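Local coordinates for extracellular solute-binding protein family 5 (PDB 4ONY) that probably binds peptides or related solutes in the periplasm and delivers them to an ABC transporter for uptake, at residues A[310-315]-A[555-561]; A[477-482]-A[510-516]; A[499-505]-A[524-529]. One frame throughout, in Å; residues are numbered along the deposited sequence.

Interaction 1. Residues A[310-315]-A[555-561]; sequences MLGFVF and DYYVPLY
Val-314 turns CG1 away from its own backbone N (chi1 -175°), which leaves CG2 beside that N and aimed at Tyr-557, whose CG lies anti to its carbonyl carbon (chi1 -79°). Both side chains leave the same sheet face, and CG2 of Val-314 sits 3.6 Å from the centroid of the Tyr-557 ring, over its face: a CH-pi contact. Met-310 folds back so that CG and SD pass the same ring, a Met-aromatic contact. Its CG is 3.7 Å from Tyr-557 CD2, and its sulfur approaches that ring obliquely and lies next to Pro-559 CB. On the other face of the sheet, Phe-313 and Val-558 meet through their CB atoms. Leu-560 CD1 lies above the Phe-313 ring near its rim, while CD2 touches CE2 at 3.8 Å. Val-558 CG2 comes within 3.5 Å of Phe-315 CE2.

The backbones of 310-315 and 557-559 are antiparallel neighbours. Phe-313 and Val-558 form the hydrogen-bonded pair, with Val-558 N to Phe-313 O at 2.7 Å and the return bond, Phe-313 N to Val-558 O, at 3.0 Å. Leu-560 N to Leu-311 O (2.8 Å) and Phe-315 N to Tyr-556 O (3.1 Å) extend the pairing at both ends. Strand 484-489 bonds to the other edge of 310-315, and helix 443-458 covers the face carrying Phe-313 and Val-558. One water joins Leu-311 N to Tyr-561 O.

Between the two segments, polar pairing is confined to the main chain and this water: backbone bonds set the register, and side chains add apolar packing on both faces.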
loop_
_atom_site.group_PDB
_atom_site.type_symbol
_atom_site.label_atom_id
_atom_site.label_comp_id
_atom_site.label_asym_id
_atom_site.label_seq_id
_atom_site.Cartn_x
_atom_site.Cartn_y
_atom_site.Cartn_z
ATOM N N MET A 310 -6.172 6.203 -2.086
ATOM C CA MET A 310 -7.463 6.814 -2.441
ATOM C C MET A 310 -8.598 6.355 -1.509
ATOM O O MET A 310 -8.701 5.173 -1.154
ATOM C CB MET A 310 -7.822 6.457 -3.870
ATOM C CG MET A 310 -9.141 7.017 -4.384
ATOM S SD MET A 310 -9.460 8.786 -4.305
ATOM C CE MET A 310 -8.303 9.312 -5.574
ATOM N N LEU A 311 -9.405 7.323 -1.079
ATOM C CA LEU A 311 -10.720 7.101 -0.538
ATOM C C LEU A 311 -11.632 8.032 -1.353
ATOM O O LEU A 311 -11.363 9.219 -1.475
ATOM C CB LEU A 311 -10.794 7.475 0.957
ATOM C CG LEU A 311 -12.168 7.411 1.614
ATOM C CD1 LEU A 311 -12.726 5.990 1.633
ATOM C CD2 LEU A 311 -12.110 7.917 3.040
ATOM N N GLY A 312 -12.724 7.499 -1.874
ATOM C CA GLY A 312 -13.664 8.309 -2.640
ATOM C C GLY A 312 -15.030 7.708 -2.727
ATOM O O GLY A 312 -15.191 6.502 -2.454
ATOM N N PHE A 313 -16.023 8.519 -3.139
ATOM C CA PHE A 313 -17.298 7.958 -3.546
ATOM C C PHE A 313 -17.098 7.432 -4.942
ATOM O O PHE A 313 -16.411 8.066 -5.747
ATOM C CB PHE A 313 -18.409 8.985 -3.538
ATOM C CG PHE A 313 -18.797 9.469 -2.189
ATOM C CD1 PHE A 313 -19.542 8.669 -1.336
ATOM C CD2 PHE A 313 -18.480 10.756 -1.778
ATOM C CE1 PHE A 313 -19.953 9.121 -0.099
ATOM C CE2 PHE A 313 -18.917 11.224 -0.524
ATOM C CZ PHE A 313 -19.656 10.397 0.311
ATOM N N VAL A 314 -17.623 6.252 -5.216
ATOM C CA VAL A 314 -17.478 5.580 -6.481
ATOM C C VAL A 314 -18.792 5.528 -7.212
ATOM O O VAL A 314 -19.785 5.074 -6.670
ATOM C CB VAL A 314 -16.953 4.143 -6.316
ATOM C CG1 VAL A 314 -16.701 3.534 -7.682
ATOM C CG2 VAL A 314 -15.608 4.136 -5.586
ATOM N N PHE A 315 -18.822 6.034 -8.431
ATOM C CA PHE A 315 -19.999 5.950 -9.284
ATOM C C PHE A 315 -19.989 4.606 -10.007
ATOM O O PHE A 315 -19.014 4.291 -10.705
ATOM C CB PHE A 315 -19.964 7.015 -10.394
ATOM C CG PHE A 315 -20.024 8.462 -9.907
ATOM C CD1 PHE A 315 -21.250 9.046 -9.578
ATOM C CD2 PHE A 315 -18.880 9.221 -9.875
ATOM C CE1 PHE A 315 -21.331 10.379 -9.166
ATOM C CE2 PHE A 315 -18.932 10.552 -9.449
ATOM C CZ PHE A 315 -20.166 11.122 -9.098
ATOM N N ASP A 555 -14.194 11.214 -13.992
ATOM C CA ASP A 555 -14.990 11.320 -12.761
ATOM C C ASP A 555 -15.616 9.959 -12.354
ATOM O O ASP A 555 -16.836 9.819 -12.153
ATOM C CB ASP A 555 -16.033 12.430 -12.882
ATOM C CG ASP A 555 -15.395 13.793 -12.943
ATOM O OD1 ASP A 555 -15.089 14.360 -11.852
ATOM O OD2 ASP A 555 -15.189 14.293 -14.068
ATOM N N TYR A 556 -14.742 8.962 -12.199
ATOM C CA TYR A 556 -15.167 7.662 -11.726
ATOM C C TYR A 556 -15.297 7.627 -10.214
ATOM O O TYR A 556 -16.143 6.918 -9.705
ATOM C CB TYR A 556 -14.187 6.597 -12.211
ATOM C CG TYR A 556 -14.080 6.524 -13.730
ATOM C CD1 TYR A 556 -15.174 6.180 -14.488
ATOM C CD2 TYR A 556 -12.913 6.795 -14.376
ATOM C CE1 TYR A 556 -15.117 6.105 -15.857
ATOM C CE2 TYR A 556 -12.821 6.698 -15.744
ATOM C CZ TYR A 556 -13.908 6.348 -16.493
ATOM O OH TYR A 556 -13.807 6.302 -17.869
ATOM N N TYR A 557 -14.449 8.402 -9.530
ATOM C CA TYR A 557 -14.478 8.618 -8.105
ATOM C C TYR A 557 -14.737 10.094 -7.838
ATOM O O TYR A 557 -14.384 10.956 -8.661
ATOM C CB TYR A 557 -13.141 8.253 -7.464
ATOM C CG TYR A 557 -12.863 6.772 -7.234
ATOM C CD1 TYR A 557 -13.024 5.848 -8.235
ATOM C CD2 TYR A 557 -12.419 6.314 -6.013
ATOM C CE1 TYR A 557 -12.723 4.512 -8.025
ATOM C CE2 TYR A 557 -12.142 4.986 -5.806
ATOM C CZ TYR A 557 -12.293 4.100 -6.814
ATOM O OH TYR A 557 -12.038 2.787 -6.627
ATOM N N VAL A 558 -15.389 10.396 -6.714
ATOM C CA VAL A 558 -15.360 11.730 -6.122
ATOM C C VAL A 558 -14.287 11.585 -5.036
ATOM O O VAL A 558 -14.515 10.956 -4.013
ATOM C CB VAL A 558 -16.668 12.116 -5.443
ATOM C CG1 VAL A 558 -16.590 13.529 -4.893
ATOM C CG2 VAL A 558 -17.847 11.958 -6.417
ATOM N N PRO A 559 -13.101 12.125 -5.282
ATOM C CA PRO A 559 -11.999 11.891 -4.349
ATOM C C PRO A 559 -12.269 12.619 -3.023
ATOM O O PRO A 559 -12.717 13.779 -3.018
ATOM C CB PRO A 559 -10.797 12.440 -5.116
ATOM C CG PRO A 559 -11.354 13.556 -5.959
ATOM C CD PRO A 559 -12.747 13.082 -6.351
ATOM N N LEU A 560 -11.972 11.964 -1.897
ATOM C CA LEU A 560 -12.286 12.523 -0.593
ATOM C C LEU A 560 -11.037 13.107 0.038
ATOM O O LEU A 560 -10.646 14.210 -0.342
ATOM C CB LEU A 560 -12.986 11.471 0.273
ATOM C CG LEU A 560 -14.404 11.124 -0.195
ATOM C CD1 LEU A 560 -15.062 9.975 0.581
ATOM C CD2 LEU A 560 -15.281 12.359 -0.153
ATOM N N TYR A 561 -10.378 12.383 0.952
ATOM C CA TYR A 561 -9.367 12.969 1.784
ATOM C C TYR A 561 -8.461 11.927 2.420
ATOM O O TYR A 561 -8.758 10.725 2.432
ATOM C CB TYR A 561 -10.028 13.838 2.876
ATOM C CG TYR A 561 -11.197 13.129 3.523
ATOM C CD1 TYR A 561 -10.997 12.074 4.408
ATOM C CD2 TYR A 561 -12.471 13.475 3.207
ATOM C CE1 TYR A 561 -12.069 11.395 4.965
ATOM C CE2 TYR A 561 -13.529 12.837 3.781
ATOM C CZ TYR A 561 -13.327 11.796 4.647
ATOM O OH TYR A 561 -14.418 11.180 5.178
HETATM O O HOH W 1 -7.530 9.559 -0.139
#

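Interaction 2. Residues A[477-482]-A[510-516]; sequences LQTFDY and VQGSFNF
Phe-480 ends helix 470-478 in a Schellman motif, and its ring pushes into the loop 510-516, where a type II turn runs from Val-510 to Ser-513. This aromatic is the packed part. Its CZ touches Ser-513 OG at 3.5 Å, at the ring edge, and its CE2 lies equally near Val-510 O. Phe-516 closes in beside it, with CD1 at the ring edge and CE1 meeting Leu-477 CD2. The Phe-480 ring also makes a cation-pi contact with Arg-318. Ser-513 OG is held in an ST turn by Asn-515 N and also bonds to Ser-507 O. An internal water donates to both Leu-477 O and Ser-513 O, tying the helix end to the turn.

The other side is looser and wet. A second water links Thr-479 O to Gln-511 NE2, and Gln-478 lays OE1 3.2 Å from Gly-512 CA. The direct bond here, Gly-512 N to Gln-478 O at 3.0 Å, is weak and bent.

Tyr-482, with CG wedged between its backbone N and carbonyl carbon (chi1 52°), points its hydroxyl at the loop: OH donates to a lone pair of Phe-516 O at 2.7 Å, in the carbonyl plane.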
loop_
_atom_site.group_PDB
_atom_site.type_symbol
_atom_site.label_atom_id
_atom_site.label_comp_id
_atom_site.label_asym_id
_atom_site.label_seq_id
_atom_site.Cartn_x
_atom_site.Cartn_y
_atom_site.Cartn_z
ATOM N N LEU A 477 -21.037 -6.132 -3.749
ATOM C CA LEU A 477 -19.823 -5.731 -4.444
ATOM C C LEU A 477 -19.506 -6.718 -5.567
ATOM O O LEU A 477 -19.149 -6.352 -6.684
ATOM C CB LEU A 477 -18.628 -5.711 -3.484
ATOM C CG LEU A 477 -18.394 -4.451 -2.652
ATOM C CD1 LEU A 477 -17.012 -4.469 -1.977
ATOM C CD2 LEU A 477 -18.559 -3.222 -3.503
ATOM N N GLN A 478 -19.653 -7.983 -5.254
ATOM C CA GLN A 478 -19.316 -9.040 -6.180
ATOM C C GLN A 478 -20.032 -8.918 -7.528
ATOM O O GLN A 478 -19.442 -9.233 -8.570
ATOM C CB GLN A 478 -19.634 -10.395 -5.501
ATOM C CG GLN A 478 -19.496 -11.597 -6.400
ATOM C CD GLN A 478 -18.084 -12.119 -6.466
ATOM O OE1 GLN A 478 -17.152 -11.595 -5.842
ATOM N NE2 GLN A 478 -17.925 -13.185 -7.229
ATOM N N THR A 479 -21.293 -8.494 -7.495
ATOM C CA THR A 479 -22.153 -8.420 -8.668
ATOM C C THR A 479 -22.312 -6.970 -9.132
ATOM O O THR A 479 -23.090 -6.711 -10.015
ATOM C CB THR A 479 -23.584 -8.953 -8.347
ATOM O OG1 THR A 479 -24.119 -8.222 -7.261
ATOM C CG2 THR A 479 -23.561 -10.478 -7.935
ATOM N N PHE A 480 -21.612 -6.038 -8.503
ATOM C CA PHE A 480 -21.719 -4.616 -8.817
ATOM C C PHE A 480 -23.162 -4.126 -8.626
ATOM O O PHE A 480 -23.630 -3.294 -9.390
ATOM C CB PHE A 480 -21.196 -4.350 -10.229
ATOM C CG PHE A 480 -19.807 -4.905 -10.449
ATOM C CD1 PHE A 480 -18.751 -4.494 -9.650
ATOM C CD2 PHE A 480 -19.563 -5.884 -11.422
ATOM C CE1 PHE A 480 -17.478 -5.037 -9.803
ATOM C CE2 PHE A 480 -18.281 -6.416 -11.607
ATOM C CZ PHE A 480 -17.240 -5.999 -10.787
ATOM N N ASP A 481 -23.829 -4.624 -7.565
ATOM C CA ASP A 481 -25.236 -4.283 -7.291
ATOM C C ASP A 481 -25.372 -3.022 -6.380
ATOM O O ASP A 481 -25.631 -3.147 -5.197
ATOM C CB ASP A 481 -25.978 -5.483 -6.713
ATOM C CG ASP A 481 -27.433 -5.187 -6.476
ATOM O OD1 ASP A 481 -27.936 -4.145 -6.975
ATOM O OD2 ASP A 481 -28.055 -5.992 -5.789
ATOM N N TYR A 482 -25.077 -1.846 -6.932
ATOM C CA TYR A 482 -25.133 -0.582 -6.210
ATOM C C TYR A 482 -25.100 0.592 -7.225
ATOM O O TYR A 482 -24.647 0.419 -8.362
ATOM C CB TYR A 482 -23.961 -0.445 -5.212
ATOM C CG TYR A 482 -22.615 -0.697 -5.864
ATOM C CD1 TYR A 482 -21.951 0.307 -6.554
ATOM C CD2 TYR A 482 -22.020 -1.957 -5.799
ATOM C CE1 TYR A 482 -20.731 0.066 -7.177
ATOM C CE2 TYR A 482 -20.814 -2.203 -6.418
ATOM C CZ TYR A 482 -20.171 -1.183 -7.112
ATOM O OH TYR A 482 -19.000 -1.461 -7.746
ATOM N N VAL A 510 -16.398 -8.663 -15.176
ATOM C CA VAL A 510 -16.029 -9.840 -14.434
ATOM C C VAL A 510 -16.447 -9.664 -12.993
ATOM O O VAL A 510 -15.877 -8.837 -12.268
ATOM C CB VAL A 510 -14.519 -10.101 -14.524
ATOM C CG1 VAL A 510 -14.100 -11.226 -13.563
ATOM C CG2 VAL A 510 -14.142 -10.441 -15.981
ATOM N N GLN A 511 -17.467 -10.424 -12.595
ATOM C CA GLN A 511 -17.918 -10.408 -11.223
ATOM C C GLN A 511 -16.780 -10.790 -10.288
ATOM O O GLN A 511 -16.043 -11.719 -10.591
ATOM C CB GLN A 511 -19.097 -11.342 -11.065
ATOM C CG GLN A 511 -20.335 -10.729 -11.692
ATOM C CD GLN A 511 -21.555 -11.558 -11.457
ATOM O OE1 GLN A 511 -21.490 -12.712 -10.984
ATOM N NE2 GLN A 511 -22.686 -10.970 -11.781
ATOM N N GLY A 512 -16.616 -10.017 -9.204
ATOM C CA GLY A 512 -15.532 -10.205 -8.283
ATOM C C GLY A 512 -14.278 -9.410 -8.572
ATOM O O GLY A 512 -13.380 -9.370 -7.757
ATOM N N SER A 513 -14.186 -8.749 -9.728
ATOM C CA SER A 513 -13.043 -7.850 -9.991
ATOM C C SER A 513 -13.131 -6.623 -9.100
ATOM O O SER A 513 -14.138 -6.408 -8.367
ATOM C CB SER A 513 -13.032 -7.379 -11.448
ATOM O OG SER A 513 -13.914 -6.303 -11.668
ATOM N N PHE A 514 -12.076 -5.823 -9.149
ATOM C CA PHE A 514 -11.982 -4.607 -8.319
ATOM C C PHE A 514 -12.334 -3.349 -9.121
ATOM O O PHE A 514 -12.038 -2.205 -8.693
ATOM C CB PHE A 514 -10.572 -4.501 -7.705
ATOM C CG PHE A 514 -10.236 -5.676 -6.815
ATOM C CD1 PHE A 514 -10.721 -5.725 -5.504
ATOM C CD2 PHE A 514 -9.510 -6.749 -7.292
ATOM C CE1 PHE A 514 -10.476 -6.824 -4.683
ATOM C CE2 PHE A 514 -9.256 -7.861 -6.482
ATOM C CZ PHE A 514 -9.749 -7.901 -5.184
ATOM N N ASN A 515 -12.943 -3.534 -10.288
ATOM C CA ASN A 515 -13.301 -2.366 -11.134
ATOM C C ASN A 515 -14.683 -1.876 -10.707
ATOM O O ASN A 515 -15.684 -2.086 -11.410
ATOM C CB ASN A 515 -13.297 -2.798 -12.597
ATOM C CG ASN A 515 -13.415 -1.625 -13.579
ATOM O OD1 ASN A 515 -13.778 -0.493 -13.230
ATOM N ND2 ASN A 515 -13.050 -1.901 -14.799
ATOM N N PHE A 516 -14.745 -1.250 -9.552
ATOM C CA PHE A 516 -16.045 -0.884 -8.969
ATOM C C PHE A 516 -16.790 0.168 -9.744
ATOM O O PHE A 516 -18.000 0.176 -9.710
ATOM C CB PHE A 516 -15.851 -0.497 -7.505
ATOM C CG PHE A 516 -15.227 -1.613 -6.691
ATOM C CD1 PHE A 516 -15.827 -2.882 -6.624
ATOM C CD2 PHE A 516 -14.069 -1.420 -6.018
ATOM C CE1 PHE A 516 -15.258 -3.918 -5.897
ATOM C CE2 PHE A 516 -13.495 -2.458 -5.286
ATOM C CZ PHE A 516 -14.096 -3.676 -5.212
HETATM O O HOH W 2 -16.536 -7.317 -7.339
HETATM O O HOH W 3 -20.395 -13.761 -9.120
HETATM O O HOH W 4 -22.734 -7.849 -12.470
#

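Interaction 3. Residues A[499-505]-A[524-529]; sequences QWLRWGS and VDAMIE
Helix 499-503 and the 524-529 part of helix 522-533 run nearly antiparallel, 167° between their directions, with axes 10.6 Å apart, and the backbones come nearest at Gly-504 and Asp-525. Ile-528 reaches across to Trp-500. Its CG2, anti to the backbone N, rests over the centre of the six-membered ring, 3.6 Å from the centroid and 15° off the normal, which makes a CH-pi contact. The other branch of Ile-528 ends in CD1, which lies against Gln-499 O. Glu-529 brings its CG to the edge of the indole, in its plane, 3.8 Å from Trp-500 CH2, while Asp-525 O approaches that same end of the ring obliquely. Further along, Val-524 CG1 packs on Trp-503 CB at 3.7 Å.

The polar grip lies just past the end of the first helix. Asp-525 takes two bonds from one residue: Ser-505 N to Asp-525 OD1 at 3.0 Å, and Ser-505 OG to Asp-525 OD2 at 2.6 Å. Each oxygen uses its syn lone pair, so the carboxylate is held by both oxygens and its rotation is fixed. A water lies 2.8 Å from Asp-525 OD1 and near Trp-503 O as well. Helix 537-553 packs against both partners, through Leu-551 on Trp-503 and Val-550 on Val-524.

The arrangement is an antiparallel helix pair, its aliphatic and aromatic interface completed by a bidentate hydrogen bond between the Asp-525 carboxylate and Ser-505 N and OG.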
loop_
_atom_site.group_PDB
_atom_site.type_symbol
_atom_site.label_atom_id
_atom_site.label_comp_id
_atom_site.label_asym_id
_atom_site.label_seq_id
_atom_site.Cartn_x
_atom_site.Cartn_y
_atom_site.Cartn_z
ATOM N N GLN A 499 -3.212 -3.067 -11.867
ATOM C CA GLN A 499 -4.016 -2.034 -12.456
ATOM C C GLN A 499 -5.090 -2.584 -13.415
ATOM O O GLN A 499 -6.166 -2.001 -13.515
ATOM C CB GLN A 499 -3.161 -0.974 -13.158
ATOM C CG GLN A 499 -2.131 -0.248 -12.301
ATOM C CD GLN A 499 -2.719 0.493 -11.101
ATOM O OE1 GLN A 499 -2.326 0.228 -9.964
ATOM N NE2 GLN A 499 -3.639 1.359 -11.326
ATOM N N TRP A 500 -4.825 -3.718 -14.085
ATOM C CA TRP A 500 -5.811 -4.327 -14.947
ATOM C C TRP A 500 -7.115 -4.682 -14.235
ATOM O O TRP A 500 -8.164 -4.555 -14.822
ATOM C CB TRP A 500 -5.269 -5.602 -15.623
ATOM C CG TRP A 500 -4.203 -5.368 -16.657
ATOM C CD1 TRP A 500 -2.922 -5.850 -16.632
ATOM C CD2 TRP A 500 -4.321 -4.611 -17.860
ATOM N NE1 TRP A 500 -2.237 -5.393 -17.727
ATOM C CE2 TRP A 500 -3.091 -4.674 -18.519
ATOM C CE3 TRP A 500 -5.373 -3.893 -18.461
ATOM C CZ2 TRP A 500 -2.866 -4.049 -19.768
ATOM C CZ3 TRP A 500 -5.148 -3.251 -19.687
ATOM C CH2 TRP A 500 -3.894 -3.346 -20.330
ATOM N N LEU A 501 -7.052 -5.183 -13.011
ATOM C CA LEU A 501 -8.266 -5.618 -12.318
ATOM C C LEU A 501 -8.983 -4.467 -11.625
ATOM O O LEU A 501 -10.148 -4.613 -11.220
ATOM C CB LEU A 501 -7.991 -6.784 -11.361
ATOM C CG LEU A 501 -7.914 -8.131 -12.110
ATOM C CD1 LEU A 501 -7.299 -9.214 -11.237
ATOM C CD2 LEU A 501 -9.296 -8.610 -12.598
ATOM N N ARG A 502 -8.328 -3.320 -11.541
ATOM C CA ARG A 502 -8.957 -2.122 -11.036
ATOM C C ARG A 502 -9.656 -1.328 -12.100
ATOM O O ARG A 502 -10.719 -0.753 -11.843
ATOM C CB ARG A 502 -7.931 -1.179 -10.444
ATOM C CG ARG A 502 -7.266 -1.711 -9.220
ATOM C CD ARG A 502 -6.245 -0.714 -8.684
ATOM N NE ARG A 502 -5.593 -1.305 -7.518
ATOM C CZ ARG A 502 -4.714 -0.686 -6.762
ATOM N NH1 ARG A 502 -4.339 0.544 -7.049
ATOM N NH2 ARG A 502 -4.179 -1.328 -5.745
ATOM N N TRP A 503 -8.997 -1.186 -13.251
ATOM C CA TRP A 503 -9.392 -0.213 -14.283
ATOM C C TRP A 503 -9.527 -0.763 -15.722
ATOM O O TRP A 503 -10.054 -0.068 -16.593
ATOM C CB TRP A 503 -8.342 0.908 -14.344
ATOM C CG TRP A 503 -8.011 1.552 -13.061
ATOM C CD1 TRP A 503 -6.818 1.530 -12.403
ATOM C CD2 TRP A 503 -8.882 2.388 -12.280
ATOM N NE1 TRP A 503 -6.908 2.299 -11.240
ATOM C CE2 TRP A 503 -8.146 2.844 -11.161
ATOM C CE3 TRP A 503 -10.201 2.805 -12.432
ATOM C CZ2 TRP A 503 -8.692 3.678 -10.189
ATOM C CZ3 TRP A 503 -10.749 3.674 -11.466
ATOM C CH2 TRP A 503 -9.991 4.084 -10.361
ATOM N N GLY A 504 -9.054 -1.994 -15.955
ATOM C CA GLY A 504 -8.987 -2.542 -17.272
ATOM C C GLY A 504 -10.355 -2.844 -17.825
ATOM O O GLY A 504 -11.263 -3.264 -17.089
ATOM N N SER A 505 -10.518 -2.668 -19.119
ATOM C CA SER A 505 -11.855 -2.769 -19.684
ATOM C C SER A 505 -12.421 -4.202 -19.583
ATOM O O SER A 505 -13.589 -4.369 -19.288
ATOM C CB SER A 505 -11.887 -2.202 -21.111
ATOM O OG SER A 505 -11.046 -2.988 -21.906
ATOM N N VAL A 524 -7.592 4.215 -21.100
ATOM C CA VAL A 524 -7.125 3.677 -19.821
ATOM C C VAL A 524 -6.266 2.460 -20.112
ATOM O O VAL A 524 -5.151 2.330 -19.601
ATOM C CB VAL A 524 -8.308 3.289 -18.896
ATOM C CG1 VAL A 524 -7.827 2.423 -17.735
ATOM C CG2 VAL A 524 -9.069 4.516 -18.396
ATOM N N ASP A 525 -6.792 1.540 -20.916
ATOM C CA ASP A 525 -6.038 0.338 -21.240
ATOM C C ASP A 525 -4.681 0.687 -21.822
ATOM O O ASP A 525 -3.670 0.075 -21.460
ATOM C CB ASP A 525 -6.790 -0.564 -22.198
ATOM C CG ASP A 525 -8.102 -1.124 -21.604
ATOM O OD1 ASP A 525 -8.398 -1.010 -20.417
ATOM O OD2 ASP A 525 -8.885 -1.688 -22.366
ATOM N N ALA A 526 -4.641 1.661 -22.721
ATOM C CA ALA A 526 -3.376 2.062 -23.365
ATOM C C ALA A 526 -2.357 2.660 -22.369
ATOM O O ALA A 526 -1.151 2.417 -22.494
ATOM C CB ALA A 526 -3.632 3.057 -24.486
ATOM N N MET A 527 -2.822 3.427 -21.377
ATOM C CA MET A 527 -1.885 3.975 -20.379
ATOM C C MET A 527 -1.333 2.876 -19.450
ATOM O O MET A 527 -0.200 2.942 -19.044
ATOM C CB MET A 527 -2.532 5.112 -19.567
ATOM C CG MET A 527 -2.911 6.351 -20.394
ATOM S SD MET A 527 -1.713 6.982 -21.599
ATOM C CE MET A 527 -2.217 6.141 -23.083
ATOM N N ILE A 528 -2.147 1.862 -19.143
ATOM C CA ILE A 528 -1.679 0.714 -18.361
ATOM C C ILE A 528 -0.593 -0.036 -19.187
ATOM O O ILE A 528 0.489 -0.405 -18.644
ATOM C CB ILE A 528 -2.808 -0.239 -17.950
ATOM C CG1 ILE A 528 -3.766 0.456 -16.986
ATOM C CG2 ILE A 528 -2.253 -1.521 -17.282
ATOM C CD1 ILE A 528 -5.071 -0.318 -16.765
ATOM N N GLU A 529 -0.859 -0.235 -20.466
ATOM C CA GLU A 529 0.161 -0.860 -21.327
ATOM C C GLU A 529 1.460 -0.061 -21.303
ATOM O O GLU A 529 2.524 -0.632 -21.199
ATOM C CB GLU A 529 -0.322 -1.019 -22.766
ATOM C CG GLU A 529 -1.473 -1.990 -22.898
ATOM C CD GLU A 529 -2.179 -1.921 -24.230
ATOM O OE1 GLU A 529 -1.492 -1.532 -25.237
ATOM O OE2 GLU A 529 -3.388 -2.291 -24.244
HETATM O O HOH W 5 -10.457 0.498 -19.160
#

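Interaction 1 is the buried member of the three: two strands paired inside a mixed sheet, joined by main-chain bonds and apolar side chains. Interactions 2 and 3 are partly buried. Interaction 2 mixes an aromatic core with a solvent-facing rim where water links Thr-479 and Gln-511, whereas interaction 3 joins helices through an indole face, with a carboxylate gripping the residue just beyond the shorter helix. All three touch. Val-314 of interaction 1 packs on Phe-516 of interaction 2, and Tyr-557 CE1 lies 3.6 Å from Trp-503 CH2 of interaction 3. Asn-515 and Phe-514 lie against the chain at 501-504, so the loop after helix 499-503 folds back on that helix as well as reaching 477-482.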